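Local coordinates for protein putative tagatose-6-phosphate ketose/aldose isomerase (Escherichia coli, PDB 3C3J) that is of unconfirmed function but belongs to the SIS-domain family, carrying two SIS domains in one chain, at residues F257-P261 and T262-H266; F281-H285 and P286-Q290; I318-A321 and G322-I326. All coordinates share one frame; numbering follows the deposited sequence.

Contact 1: residues F257-P261 and T262-H266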
loop_
_atom_site.group_PDB
_atom_site.type_symbol
_atom_site.label_atom_id
_atom_site.label_comp_id
_atom_site.label_asym_id
_atom_site.label_seq_id
_atom_site.Cartn_x
_atom_site.Cartn_y
_atom_site.Cartn_z
ATOM N N PHE A 257 -9.100 2.299 -8.874
ATOM C CA PHE A 257 -7.700 1.902 -8.685
ATOM C C PHE A 257 -6.910 3.120 -8.257
ATOM O O PHE A 257 -7.311 4.256 -8.494
ATOM C CB PHE A 257 -7.111 1.354 -9.985
ATOM C CG PHE A 257 -7.924 0.281 -10.607
ATOM C CD1 PHE A 257 -7.713 -1.051 -10.292
ATOM C CD2 PHE A 257 -8.936 0.599 -11.509
ATOM C CE1 PHE A 257 -8.493 -2.056 -10.859
ATOM C CE2 PHE A 257 -9.726 -0.403 -12.082
ATOM C CZ PHE A 257 -9.497 -1.721 -11.757
ATOM N N TYR A 258 -5.778 2.883 -7.617
ATOM C CA TYR A 258 -4.846 3.961 -7.257
ATOM C C TYR A 258 -3.414 3.510 -7.476
ATOM O O TYR A 258 -3.111 2.315 -7.432
ATOM C CB TYR A 258 -5.009 4.355 -5.784
ATOM C CG TYR A 258 -4.783 3.197 -4.851
ATOM C CD1 TYR A 258 -3.535 2.979 -4.252
ATOM C CD2 TYR A 258 -5.802 2.291 -4.588
ATOM C CE1 TYR A 258 -3.325 1.883 -3.408
ATOM C CE2 TYR A 258 -5.588 1.178 -3.750
ATOM C CZ TYR A 258 -4.352 0.994 -3.160
ATOM O OH TYR A 258 -4.139 -0.095 -2.321
ATOM N N ASP A 259 -2.526 4.470 -7.621
ATOM C CA ASP A 259 -1.089 4.206 -7.688
ATOM C C ASP A 259 -0.337 5.514 -7.653
ATOM O O ASP A 259 -0.939 6.584 -7.572
ATOM C CB ASP A 259 -0.711 3.441 -8.964
ATOM C CG ASP A 259 0.410 2.399 -8.742
ATOM O OD1 ASP A 259 1.420 2.651 -8.036
ATOM O OD2 ASP A 259 0.292 1.310 -9.336
ATOM N N SER A 260 0.984 5.421 -7.690
ATOM C CA SER A 260 1.812 6.586 -7.928
ATOM C C SER A 260 2.052 6.666 -9.437
ATOM O O SER A 260 1.987 5.656 -10.119
ATOM C CB SER A 260 3.143 6.482 -7.210
ATOM O OG SER A 260 3.892 5.429 -7.741
ATOM N N PRO A 261 2.261 7.875 -9.965
ATOM C CA PRO A 261 2.610 8.008 -11.381
ATOM C C PRO A 261 3.770 7.115 -11.847
ATOM O O PRO A 261 3.640 6.459 -12.887
ATOM C CB PRO A 261 2.941 9.505 -11.512
ATOM C CG PRO A 261 2.061 10.142 -10.499
ATOM C CD PRO A 261 2.043 9.179 -9.327
ATOM N N THR A 262 4.866 7.064 -11.085
ATOM C CA THR A 262 6.019 6.255 -11.488
ATOM C C THR A 262 5.758 4.744 -11.289
ATOM O O THR A 262 6.132 3.939 -12.133
ATOM C CB THR A 262 7.296 6.690 -10.769
ATOM O OG1 THR A 262 7.060 6.637 -9.365
ATOM C CG2 THR A 262 7.669 8.140 -11.161
ATOM N N GLY A 263 5.066 4.383 -10.209
ATOM C CA GLY A 263 4.644 3.011 -9.954
ATOM C C GLY A 263 3.742 2.472 -11.059
ATOM O O GLY A 263 3.841 1.297 -11.438
ATOM N N PHE A 264 2.899 3.355 -11.601
ATOM C CA PHE A 264 1.907 2.991 -12.622
ATOM C C PHE A 264 2.518 2.365 -13.872
ATOM O O PHE A 264 1.903 1.501 -14.501
ATOM C CB PHE A 264 1.070 4.225 -12.993
ATOM C CG PHE A 264 -0.273 3.911 -13.619
ATOM C CD1 PHE A 264 -1.147 3.021 -13.018
ATOM C CD2 PHE A 264 -0.678 4.569 -14.770
ATOM C CE1 PHE A 264 -2.400 2.748 -13.579
ATOM C CE2 PHE A 264 -1.927 4.316 -15.335
ATOM C CZ PHE A 264 -2.789 3.403 -14.739
ATOM N N ARG A 265 3.729 2.780 -14.218
ATOM C CA ARG A 265 4.406 2.262 -15.416
ATOM C C ARG A 265 4.766 0.786 -15.335
ATOM O O ARG A 265 4.840 0.121 -16.357
ATOM C CB ARG A 265 5.700 3.021 -15.665
ATOM C CG ARG A 265 5.494 4.388 -16.212
ATOM C CD ARG A 265 6.759 4.853 -16.865
ATOM N NE ARG A 265 6.608 6.224 -17.324
ATOM C CZ ARG A 265 6.843 7.293 -16.570
ATOM N NH1 ARG A 265 7.273 7.173 -15.313
ATOM N NH2 ARG A 265 6.671 8.492 -17.092
ATOM N N HIS A 266 4.993 0.281 -14.126
ATOM C CA HIS A 266 5.529 -1.075 -13.918
ATOM C C HIS A 266 4.467 -2.195 -13.838
ATOM O O HIS A 266 4.536 -3.080 -12.958
ATOM C CB HIS A 266 6.401 -1.052 -12.668
ATOM C CG HIS A 266 7.659 -0.264 -12.840
ATOM N ND1 HIS A 266 7.732 1.089 -12.585
ATOM C CD2 HIS A 266 8.885 -0.626 -13.281
ATOM C CE1 HIS A 266 8.951 1.517 -12.835
ATOM N NE2 HIS A 266 9.676 0.495 -13.243
#
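Two hydrogen bonds tie Ser-260 to the turn that follows it. The hydroxyl OG of Ser-260 accepts from the backbone N of Gly-263 at 2.9 Å, with 144° at the hydrogen; a first torsion of 65° sets OG between its own N and carbonyl carbon, where it faces that amide. The carbonyl O of Ser-260 takes the backbone N of Phe-264, also at 2.9 Å. Ser-260 is thus the N-cap of the short, weakly bonded helix 261-264, which follows strand 255-259, the outermost strand within the chain of the parallel sheet in this SIS domain. OD1 of Asp-259 accepts from the backbone N of Ser-260 at 2.8 Å through the anti lone pair, and the carboxylate lies beside Gly-263, OD1 coming 3.8 Å from the glycine CA. Past the turn, ND1 of His-266 donates to the carbonyl O of Thr-262, 3.3 Å away and near the imidazole plane.

Apolar contacts are fewer. CD1 of Phe-264 approaches CB of Asp-259 to 4.1 Å, and the ring runs on to Val-228 and Leu-230.

Beyond the turn, Arg-265 sends its guanidinium to a salt bridge with Glu-298, while OG1 of Thr-262 bonds to the carbonyl O of Thr-89 of the second subunit.

Contact 2: residues F281-H285 and P286-Q290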
loop_
_atom_site.group_PDB
_atom_site.type_symbol
_atom_site.label_atom_id
_atom_site.label_comp_id
_atom_site.label_asym_id
_atom_site.label_seq_id
_atom_site.Cartn_x
_atom_site.Cartn_y
_atom_site.Cartn_z
ATOM N N PHE A 281 -3.174 13.741 -9.604
ATOM C CA PHE A 281 -2.940 14.770 -8.599
ATOM C C PHE A 281 -1.467 15.246 -8.713
ATOM O O PHE A 281 -0.544 14.577 -8.233
ATOM C CB PHE A 281 -3.175 14.228 -7.174
ATOM C CG PHE A 281 -4.588 13.717 -6.887
ATOM C CD1 PHE A 281 -5.706 14.130 -7.623
ATOM C CD2 PHE A 281 -4.796 12.885 -5.801
ATOM C CE1 PHE A 281 -6.966 13.655 -7.321
ATOM C CE2 PHE A 281 -6.054 12.431 -5.466
ATOM C CZ PHE A 281 -7.150 12.823 -6.210
ATOM N N VAL A 282 -1.250 16.392 -9.357
ATOM C CA VAL A 282 0.093 16.858 -9.634
ATOM C C VAL A 282 0.757 17.488 -8.396
ATOM O O VAL A 282 0.191 18.373 -7.746
ATOM C CB VAL A 282 0.080 17.858 -10.823
ATOM C CG1 VAL A 282 1.502 18.392 -11.137
ATOM C CG2 VAL A 282 -0.531 17.198 -12.042
ATOM N N SER A 283 1.963 17.029 -8.080
ATOM C CA SER A 283 2.712 17.568 -6.953
ATOM C C SER A 283 2.997 19.055 -7.124
ATOM O O SER A 283 3.174 19.536 -8.240
ATOM C CB SER A 283 4.023 16.789 -6.743
ATOM O OG SER A 283 4.746 17.301 -5.636
ATOM N N SER A 284 3.027 19.767 -6.002
ATOM C CA SER A 284 3.516 21.149 -5.933
ATOM C C SER A 284 5.015 21.222 -5.657
ATOM O O SER A 284 5.613 22.308 -5.665
ATOM C CB SER A 284 2.768 21.905 -4.833
ATOM O OG SER A 284 3.021 21.325 -3.570
ATOM N N HIS A 285 5.615 20.074 -5.385
ATOM C CA HIS A 285 7.032 20.029 -5.106
ATOM C C HIS A 285 7.766 20.082 -6.439
ATOM O O HIS A 285 7.477 19.309 -7.353
ATOM C CB HIS A 285 7.432 18.792 -4.293
ATOM C CG HIS A 285 8.830 18.858 -3.763
ATOM N ND1 HIS A 285 9.938 18.704 -4.569
ATOM C CD2 HIS A 285 9.300 19.063 -2.509
ATOM C CE1 HIS A 285 11.036 18.816 -3.831
ATOM N NE2 HIS A 285 10.677 19.028 -2.578
ATOM N N PRO A 286 8.707 21.022 -6.569
ATOM C CA PRO A 286 9.346 21.256 -7.878
ATOM C C PRO A 286 10.182 20.063 -8.414
ATOM O O PRO A 286 10.301 19.879 -9.624
ATOM C CB PRO A 286 10.202 22.492 -7.615
ATOM C CG PRO A 286 10.491 22.435 -6.149
ATOM C CD PRO A 286 9.229 21.923 -5.529
ATOM N N TYR A 287 10.730 19.241 -7.537
ATOM C CA TYR A 287 11.394 18.011 -7.979
ATOM C C TYR A 287 10.369 16.940 -8.392
ATOM O O TYR A 287 10.356 16.449 -9.547
ATOM C CB TYR A 287 12.309 17.491 -6.867
ATOM C CG TYR A 287 12.949 16.194 -7.233
ATOM C CD1 TYR A 287 14.016 16.146 -8.130
ATOM C CD2 TYR A 287 12.472 15.007 -6.707
ATOM C CE1 TYR A 287 14.589 14.938 -8.483
ATOM C CE2 TYR A 287 13.033 13.805 -7.036
ATOM C CZ TYR A 287 14.087 13.761 -7.920
ATOM O OH TYR A 287 14.615 12.550 -8.230
ATOM N N THR A 288 9.502 16.609 -7.439
ATOM C CA THR A 288 8.500 15.548 -7.560
ATOM C C THR A 288 7.615 15.736 -8.779
ATOM O O THR A 288 7.391 14.796 -9.528
ATOM C CB THR A 288 7.613 15.491 -6.309
ATOM O OG1 THR A 288 8.439 15.422 -5.121
ATOM C CG2 THR A 288 6.631 14.296 -6.372
ATOM N N ARG A 289 7.144 16.958 -9.000
ATOM C CA ARG A 289 6.191 17.203 -10.088
ATOM C C ARG A 289 6.725 16.938 -11.483
ATOM O O ARG A 289 5.971 16.638 -12.377
ATOM C CB ARG A 289 5.614 18.597 -10.001
ATOM C CG ARG A 289 6.533 19.692 -10.299
ATOM C CD ARG A 289 5.908 21.032 -9.854
ATOM N NE ARG A 289 4.522 21.190 -10.306
ATOM C CZ ARG A 289 4.175 21.647 -11.501
ATOM N NH1 ARG A 289 5.104 22.014 -12.379
ATOM N NH2 ARG A 289 2.885 21.762 -11.818
ATOM N N GLN A 290 8.037 16.993 -11.653
ATOM C CA GLN A 290 8.642 16.641 -12.935
ATOM C C GLN A 290 8.255 15.218 -13.354
ATOM O O GLN A 290 7.936 14.971 -14.499
ATOM C CB GLN A 290 10.154 16.768 -12.836
ATOM C CG GLN A 290 10.609 18.151 -12.483
ATOM C CD GLN A 290 12.083 18.175 -12.312
ATOM O OE1 GLN A 290 12.614 17.721 -11.283
ATOM N NE2 GLN A 290 12.776 18.599 -13.355
#
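The entrance to helix 288-302 is capped from the loop after strand 276-281, where the side chain of His-285 precedes the turn into the helix and gives a capping bond. Its ND1 accepts from the backbone N of Tyr-287 at 3.1 Å, the donor tilted 19° from the imidazole plane. CD of Pro-286 lies over one face of the same ring, 3.8 Å from its centroid and displaced toward the rim, a CH-pi contact. Together a bond at ND1 and a carbon over one face are likely to limit rotation of the ring.

Arg-289 adds two bonds, one from its backbone and one from its side chain. Its N donates to His-285 O at 2.9 Å, and Arg-289 NE reaches Ser-283 O at 3.0 Å, the acceptor near the guanidinium plane. A bend at chi3 (-48°) folds the arginine back over the loop, bringing NH2 to 3.7 Å from Val-282 CG1. Ser-283 OG accepts from His-285 N at 2.9 Å, an ST turn, and also bonds to Asp-335; CG2 of Thr-288 packs 3.6 Å from Ser-283 CB. OG1 of Thr-288 bonds to the carbonyl O of Thr-93 of the second subunit, placing at the dimer interface this side-chain-capped helix start after a parallel strand.

Contact 3: residues I318-A321 and G322-I326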
loop_
_atom_site.group_PDB
_atom_site.type_symbol
_atom_site.label_atom_id
_atom_site.label_comp_id
_atom_site.label_asym_id
_atom_site.label_seq_id
_atom_site.Cartn_x
_atom_site.Cartn_y
_atom_site.Cartn_z
ATOM N N ILE A 318 1.939 20.523 -20.855
ATOM C CA ILE A 318 1.486 19.155 -20.634
ATOM C C ILE A 318 0.110 19.113 -19.943
ATOM O O ILE A 318 -0.799 18.370 -20.354
ATOM C CB ILE A 318 2.532 18.345 -19.822
ATOM C CG1 ILE A 318 3.795 18.145 -20.690
ATOM C CG2 ILE A 318 1.948 16.989 -19.422
ATOM C CD1 ILE A 318 5.015 17.573 -19.974
ATOM N N VAL A 319 -0.030 19.913 -18.894
ATOM C CA VAL A 319 -1.273 19.967 -18.124
ATOM C C VAL A 319 -2.408 20.515 -18.992
ATOM O O VAL A 319 -3.499 19.972 -18.981
ATOM C CB VAL A 319 -1.088 20.817 -16.860
ATOM C CG1 VAL A 319 -2.436 21.231 -16.258
ATOM C CG2 VAL A 319 -0.178 20.063 -15.840
ATOM N N ALA A 320 -2.121 21.555 -19.777
ATOM C CA ALA A 320 -3.103 22.157 -20.714
ATOM C C ALA A 320 -3.416 21.360 -22.005
ATOM O O ALA A 320 -4.407 21.652 -22.673
ATOM C CB ALA A 320 -2.656 23.590 -21.080
ATOM N N ALA A 321 -2.611 20.363 -22.351
ATOM C CA ALA A 321 -2.803 19.576 -23.587
ATOM C C ALA A 321 -3.931 18.543 -23.503
ATOM O O ALA A 321 -3.996 17.626 -24.328
ATOM C CB ALA A 321 -1.517 18.887 -23.960
ATOM N N GLY A 322 -4.809 18.686 -22.512
ATOM C CA GLY A 322 -5.992 17.836 -22.362
ATOM C C GLY A 322 -6.773 18.274 -21.131
ATOM O O GLY A 322 -6.433 19.296 -20.543
ATOM N N PRO A 323 -7.838 17.531 -20.762
ATOM C CA PRO A 323 -8.701 17.890 -19.632
ATOM C C PRO A 323 -7.878 18.172 -18.392
ATOM O O PRO A 323 -6.945 17.423 -18.096
ATOM C CB PRO A 323 -9.558 16.644 -19.436
ATOM C CG PRO A 323 -9.660 16.070 -20.809
ATOM C CD PRO A 323 -8.313 16.310 -21.429
ATOM N N HIS A 324 -8.202 19.258 -17.705
ATOM C CA HIS A 324 -7.459 19.682 -16.544
ATOM C C HIS A 324 -8.258 20.642 -15.687
ATOM O O HIS A 324 -9.192 21.305 -16.172
ATOM C CB HIS A 324 -6.132 20.332 -16.952
ATOM C CG HIS A 324 -6.295 21.628 -17.682
ATOM N ND1 HIS A 324 -6.640 21.695 -19.015
ATOM C CD2 HIS A 324 -6.163 22.904 -17.263
ATOM C CE1 HIS A 324 -6.710 22.959 -19.386
ATOM N NE2 HIS A 324 -6.429 23.715 -18.342
ATOM N N ILE A 325 -7.881 20.696 -14.413
ATOM C CA ILE A 325 -8.448 21.611 -13.454
ATOM C C ILE A 325 -7.280 22.332 -12.791
ATOM O O ILE A 325 -6.387 21.693 -12.248
ATOM C CB ILE A 325 -9.289 20.866 -12.396
ATOM C CG1 ILE A 325 -10.484 20.190 -13.036
ATOM C CG2 ILE A 325 -9.762 21.810 -11.283
ATOM C CD1 ILE A 325 -11.188 19.222 -12.114
ATOM N N ILE A 326 -7.253 23.657 -12.863
ATOM C CA ILE A 326 -6.256 24.436 -12.122
ATOM C C ILE A 326 -6.890 24.882 -10.826
ATOM O O ILE A 326 -7.993 25.412 -10.815
ATOM C CB ILE A 326 -5.733 25.670 -12.907
ATOM C CG1 ILE A 326 -5.224 25.254 -14.297
ATOM C CG2 ILE A 326 -4.654 26.402 -12.115
ATOM C CD1 ILE A 326 -4.154 24.184 -14.323
#
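A first torsion of 67° on His-324 sets its CG between the backbone N and carbonyl carbon, turning the imidazole back toward the helix end, while CG1 of Val-319 extends anti to its own backbone N; the two side chains are thereby brought together. CG1 of Val-319 then meets CB of His-324 at 3.9 Å, the side chains crossing at about a right angle. The same methyl is 3.9 Å from CD1 of Ile-326, whose end bends back toward the helix although its CB points neither toward the helix nor away. One valine branch therefore touches two residues of strand 324-326.

A hydrogen bond and a face contact place the imidazole. ND1 of His-324 donates to the carbonyl O of Gly-322 at 2.9 Å, with 157° at the hydrogen; the donor lies in the carbonyl plane and the oxygen near the imidazole plane. With its rotation set by this bond, the ring presents a face to Ala-320, whose CA lies 4.1 Å from the ring centroid and 21° off the normal, a CH-pi contact displaced toward the rim. The carbonyl O of Val-319 also approaches CB of His-324, to 3.3 Å.

Gly-322 makes the turn in an almost fully extended conformation, after Ala-321 has left helical geometry. Arg-300 of helix 288-302 bonds on both flanks of the turn, NE to Ile-318 O and NH2 to Pro-323 O. Val-319 also packs against Leu-293 and Leu-296 of that helix. Short helix 317-320 and strand 324-326, outermost in the sheet within the chain, form the last part of a beta-alpha-beta unit begun by strand 307-312, the kind of connection from which the parallel sheet of this SIS domain is built.

All three contacts serve one parallel sheet, at different junctions. Contact 1 follows strand 255-259 and contact 3 leads into strand 324-326, the two outermost strands of the sheet within the chain; contact 2 follows central strand 276-281. Contacts 1 and 2 are partly buried and meet the second subunit, whereas contact 3 lies at the surface and is touched by no other chain of the assembly. Their chemistry differs too: the first two are helix starts with serine or histidine capping, while the third is a helix exit joined by valine-isoleucine packing and a histidine face. Helix 288-302 connects them, receiving Pro-261, beginning within contact 2 and packing against Val-319. Contacts 2 and 3 are separate, their nearest atoms about 5 Å apart.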